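Local coordinates for protein MEM-A1 (Soil metagenome, PDB 6E0S) that probably hydrolyses beta-lactam antibiotics as a zinc-dependent subclass B3 metallo-beta-lactamase, and so could confer antibiotic resistance, at residues N213-A216 / D217-K220; L233-H237 / P238-D242. One frame throughout, in Å; residues are numbered along the deposited sequence.

Contact 1 (N213-A216 / D217-K220); sequences NALA and DIKK
N213 and D217 meet where helix 214-226 begins, the helix of the beta-alpha-beta unit whose strands are 185-192 and 232-235. N213 holds the N-cap position, but its side chain makes no capping bond; its part is played by the backbone carbonyl, which starts the i to i+4 bonding: D217 N lies 2.8 Å from N213 O, with a C=O...N angle of 170°. I218 N to A214 O (2.9 Å), K219 N to L215 O (3.1 Å) and K220 N to A216 O (3.0 Å) continue the turn.

The D217 side chain folds back along this first turn. With chi1 at -84° the carboxylate stands beside its own backbone N, and CG approaches N213 O at 3.3 Å. OD2 is hydrogen-bonded to the Y211 hydroxyl, which limits rotation of the group.

On another face L215 and K219 run alongside each other in the same direction, L215 CD1 lying 4.1 Å from K219 CD. L215 CD1 also stands 4.3 Å from I218 CG2. L215, I218 and K219 all touch L275 of helix 263-285, while buried A214 rests on F203 and Y205.

The lysine therefore contributes its aliphatic carbons to the packing, its chain bending twice, at chi3 and chi4, beyond those that lie along L215. A carboxylate in the first turn would probably interact favourably with the positive end of the helix dipole.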
loop_
_atom_site.group_PDB
_atom_site.type_symbol
_atom_site.label_atom_id
_atom_site.label_comp_id
_atom_site.label_asym_id
_atom_site.label_seq_id
_atom_site.Cartn_x
_atom_site.Cartn_y
_atom_site.Cartn_z
ATOM N N ASN A 213 -11.060 -17.270 -6.825
ATOM C CA ASN A 213 -9.694 -17.217 -7.327
ATOM C C ASN A 213 -8.689 -16.782 -6.278
ATOM O O ASN A 213 -7.560 -16.434 -6.627
ATOM C CB ASN A 213 -9.622 -16.308 -8.543
ATOM C CG ASN A 213 -10.321 -16.937 -9.752
ATOM O OD1 ASN A 213 -10.454 -18.173 -9.847
ATOM N ND2 ASN A 213 -10.817 -16.096 -10.642
ATOM N N ALA A 214 -9.053 -16.842 -4.999
ATOM C CA ALA A 214 -8.194 -16.265 -3.972
ATOM C C ALA A 214 -6.803 -16.898 -3.976
ATOM O O ALA A 214 -5.792 -16.191 -3.948
ATOM C CB ALA A 214 -8.859 -16.416 -2.598
ATOM N N LEU A 215 -6.732 -18.230 -3.986
ATOM C CA LEU A 215 -5.429 -18.890 -3.951
ATOM C C LEU A 215 -4.611 -18.590 -5.206
ATOM O O LEU A 215 -3.421 -18.256 -5.120
ATOM C CB LEU A 215 -5.618 -20.400 -3.765
ATOM C CG LEU A 215 -4.325 -21.207 -3.695
ATOM C CD1 LEU A 215 -3.453 -20.688 -2.558
ATOM C CD2 LEU A 215 -4.623 -22.704 -3.514
ATOM N N ALA A 216 -5.220 -18.733 -6.388
ATOM C CA ALA A 216 -4.509 -18.428 -7.628
ATOM C C ALA A 216 -4.014 -16.988 -7.634
ATOM O O ALA A 216 -2.870 -16.708 -8.029
ATOM C CB ALA A 216 -5.429 -18.675 -8.819
ATOM N N ASP A 217 -4.871 -16.066 -7.201
ATOM C CA ASP A 217 -4.508 -14.654 -7.094
ATOM C C ASP A 217 -3.292 -14.442 -6.199
ATOM O O ASP A 217 -2.347 -13.741 -6.575
ATOM C CB ASP A 217 -5.670 -13.852 -6.510
ATOM C CG ASP A 217 -6.691 -13.432 -7.536
ATOM O OD1 ASP A 217 -6.526 -13.720 -8.745
ATOM O OD2 ASP A 217 -7.681 -12.797 -7.103
ATOM N N ILE A 218 -3.336 -14.957 -4.971
ATOM C CA ILE A 218 -2.254 -14.631 -4.041
ATOM C C ILE A 218 -0.928 -15.220 -4.515
ATOM O O ILE A 218 0.115 -14.575 -4.396
ATOM C CB ILE A 218 -2.607 -15.057 -2.602
ATOM C CG1 ILE A 218 -1.754 -14.275 -1.608
ATOM C CG2 ILE A 218 -2.367 -16.523 -2.360
ATOM C CD1 ILE A 218 -2.470 -14.129 -0.251
ATOM N N LYS A 219 -0.941 -16.442 -5.061
ATOM C CA LYS A 219 0.288 -17.020 -5.598
ATOM C C LYS A 219 0.799 -16.200 -6.768
ATOM O O LYS A 219 2.007 -15.948 -6.896
ATOM C CB LYS A 219 0.050 -18.464 -6.042
ATOM C CG LYS A 219 -0.230 -19.447 -4.910
ATOM C CD LYS A 219 -0.574 -20.837 -5.465
ATOM C CE LYS A 219 0.696 -21.543 -5.911
ATOM N NZ LYS A 219 1.560 -21.828 -4.706
ATOM N N LYS A 220 -0.109 -15.744 -7.630
ATOM C CA LYS A 220 0.361 -14.939 -8.749
ATOM C C LYS A 220 0.915 -13.594 -8.278
ATOM O O LYS A 220 1.921 -13.111 -8.816
ATOM C CB LYS A 220 -0.763 -14.735 -9.758
ATOM C CG LYS A 220 -0.271 -14.087 -11.044
ATOM C CD LYS A 220 -1.421 -13.643 -11.923
ATOM C CE LYS A 220 -0.909 -12.977 -13.204
ATOM N NZ LYS A 220 -1.848 -11.868 -13.604
#

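Contact 2 (L233-H237 / P238-D242); sequences LISAH and PDAGD
S235 and A240 both bond to the carbonyl of H237, at the turn that follows strand 232-235. S235 OG donates to H237 O at 2.6 Å from a position 44° out of the carbonyl plane. A240 N reaches H237 O at 2.9 Å from the opposite face, 51° out of plane. One oxygen is thus gripped from above and below. The hydroxyl gets there because chi1 of S235 (53°) sets OG between the backbone N and the carbonyl carbon. The A240 bond is an i to i+3 link into the short 3-10 segment 238-240.

Two waters add bridges. Water 1 accepts from S235 N (2.9 Å) and donates to P238 O (3.0 Å), tying the strand end to the turn. Water 2 sits 2.7 Å from H237 ND1 and donates to D239 OD1 at 2.6 Å, linking the imidazole to the carboxylate indirectly.

Carbon contacts complete the turn. L233 CD2 lies 3.7 Å from G241 CA, where the glycine brings bare backbone close to the leucine. P238 CA makes a CH...O contact with S235 O at 3.5 Å, and the proline ring packs on L243 and W244 of helix 243-247.

The H237 side chain is about 3 Å from a bound zinc at the nearest atoms and meets the H96 ring edge-to-face, consistent with H237 belonging to the second zinc site of B3 enzymes, next to the site of H91, H93 and H169. The D239 side chain comes within about 3 Å of a phosphate ion, probably from the crystallisation liquor. By clamping the H237 carbonyl, S235 and A240 fix the backbone that carries the imidazole, while water 2 offers its ring a further polar partner; S235 thus probably acts as a second-shell residue.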
loop_
_atom_site.group_PDB
_atom_site.type_symbol
_atom_site.label_atom_id
_atom_site.label_comp_id
_atom_site.label_asym_id
_atom_site.label_seq_id
_atom_site.Cartn_x
_atom_site.Cartn_y
_atom_site.Cartn_z
ATOM N N LEU A 233 12.025 -0.764 -1.477
ATOM C CA LEU A 233 10.725 -1.316 -1.126
ATOM C C LEU A 233 10.128 -0.557 0.051
ATOM O O LEU A 233 10.813 -0.330 1.050
ATOM C CB LEU A 233 10.871 -2.804 -0.757
ATOM C CG LEU A 233 9.691 -3.392 0.015
ATOM C CD1 LEU A 233 8.475 -3.487 -0.892
ATOM C CD2 LEU A 233 10.021 -4.794 0.605
ATOM N N ILE A 234 8.847 -0.199 -0.053
ATOM C CA ILE A 234 8.059 0.278 1.086
ATOM C C ILE A 234 6.786 -0.549 1.103
ATOM O O ILE A 234 5.997 -0.474 0.170
ATOM C CB ILE A 234 7.727 1.768 0.976
ATOM C CG1 ILE A 234 9.013 2.582 0.931
ATOM C CG2 ILE A 234 6.841 2.193 2.161
ATOM C CD1 ILE A 234 8.793 4.034 0.499
ATOM N N SER A 235 6.596 -1.369 2.130
ATOM C CA SER A 235 5.421 -2.233 2.136
ATOM C C SER A 235 4.341 -1.613 3.016
ATOM O O SER A 235 4.631 -0.800 3.892
ATOM C CB SER A 235 5.770 -3.636 2.637
ATOM O OG SER A 235 6.430 -3.533 3.881
ATOM N N ALA A 236 3.084 -1.990 2.750
ATOM C CA ALA A 236 1.949 -1.361 3.427
ATOM C C ALA A 236 2.066 -1.431 4.944
ATOM O O ALA A 236 1.713 -0.471 5.649
ATOM C CB ALA A 236 0.646 -2.016 2.969
ATOM N N HIS A 237 2.510 -2.580 5.476
ATOM C CA HIS A 237 3.021 -2.628 6.843
ATOM C C HIS A 237 4.529 -2.454 6.755
ATOM O O HIS A 237 5.208 -3.343 6.217
ATOM C CB HIS A 237 2.661 -3.949 7.528
ATOM C CG HIS A 237 1.220 -4.032 7.914
ATOM N ND1 HIS A 237 0.745 -3.550 9.116
ATOM C CD2 HIS A 237 0.137 -4.479 7.234
ATOM C CE1 HIS A 237 -0.560 -3.744 9.183
ATOM N NE2 HIS A 237 -0.957 -4.289 8.048
ATOM N N PRO A 238 5.087 -1.329 7.203
ATOM C CA PRO A 238 6.502 -1.040 6.883
ATOM C C PRO A 238 7.467 -2.055 7.476
ATOM O O PRO A 238 8.466 -2.417 6.846
ATOM C CB PRO A 238 6.712 0.371 7.463
ATOM C CG PRO A 238 5.593 0.558 8.504
ATOM C CD PRO A 238 4.424 -0.222 7.923
ATOM N N ASP A 239 7.163 -2.548 8.676
ATOM C CA ASP A 239 7.985 -3.551 9.320
ATOM C C ASP A 239 8.074 -4.818 8.483
ATOM O O ASP A 239 9.089 -5.508 8.532
ATOM C CB ASP A 239 7.406 -3.866 10.705
ATOM C CG ASP A 239 5.866 -3.963 10.696
ATOM O OD1 ASP A 239 5.159 -2.969 10.330
ATOM O OD2 ASP A 239 5.356 -5.055 11.058
ATOM N N ALA A 240 7.042 -5.122 7.674
ATOM C CA ALA A 240 7.056 -6.390 6.955
ATOM C C ALA A 240 8.030 -6.373 5.779
ATOM O O ALA A 240 8.443 -7.442 5.316
ATOM C CB ALA A 240 5.645 -6.763 6.476
ATOM N N GLY A 241 8.427 -5.203 5.310
ATOM C CA GLY A 241 9.478 -5.111 4.300
ATOM C C GLY A 241 10.762 -4.512 4.861
ATOM O O GLY A 241 11.572 -3.936 4.116
ATOM N N ASP A 242 10.947 -4.640 6.182
ATOM C CA ASP A 242 12.183 -4.258 6.870
ATOM C C ASP A 242 12.505 -2.783 6.710
ATOM O O ASP A 242 13.685 -2.407 6.640
ATOM C CB ASP A 242 13.391 -5.077 6.383
ATOM C CG ASP A 242 13.339 -6.545 6.776
ATOM O OD1 ASP A 242 12.581 -6.955 7.686
ATOM O OD2 ASP A 242 14.103 -7.312 6.152
HETATM O O HOH W 1 8.734 -1.713 3.987
HETATM O O HOH W 2 2.614 -3.282 10.996
#

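How the contacts relate
Contact 1 closes before contact 2 opens: residues 213-220 form the start of helix 214-226, whereas contact 2 runs from strand 232-235 into the loop before helix 243-247. Helix and strand are successive elements of one beta-alpha-beta unit, the strand lying beside and parallel to 185-192 at the edge of the five-stranded sheet. The centres are 21 Å apart and the nearest atoms about 12 Å, so the two do not touch. Side chains of both contacts pack on helix 263-285. Contact 2 brings H237 to within about 3 Å of a zinc ion, whereas the I218 side chain of contact 1 is about 10 Å from one. Contact 1 thus belongs to the scaffold, and contact 2 lies at the active-site end of the strand.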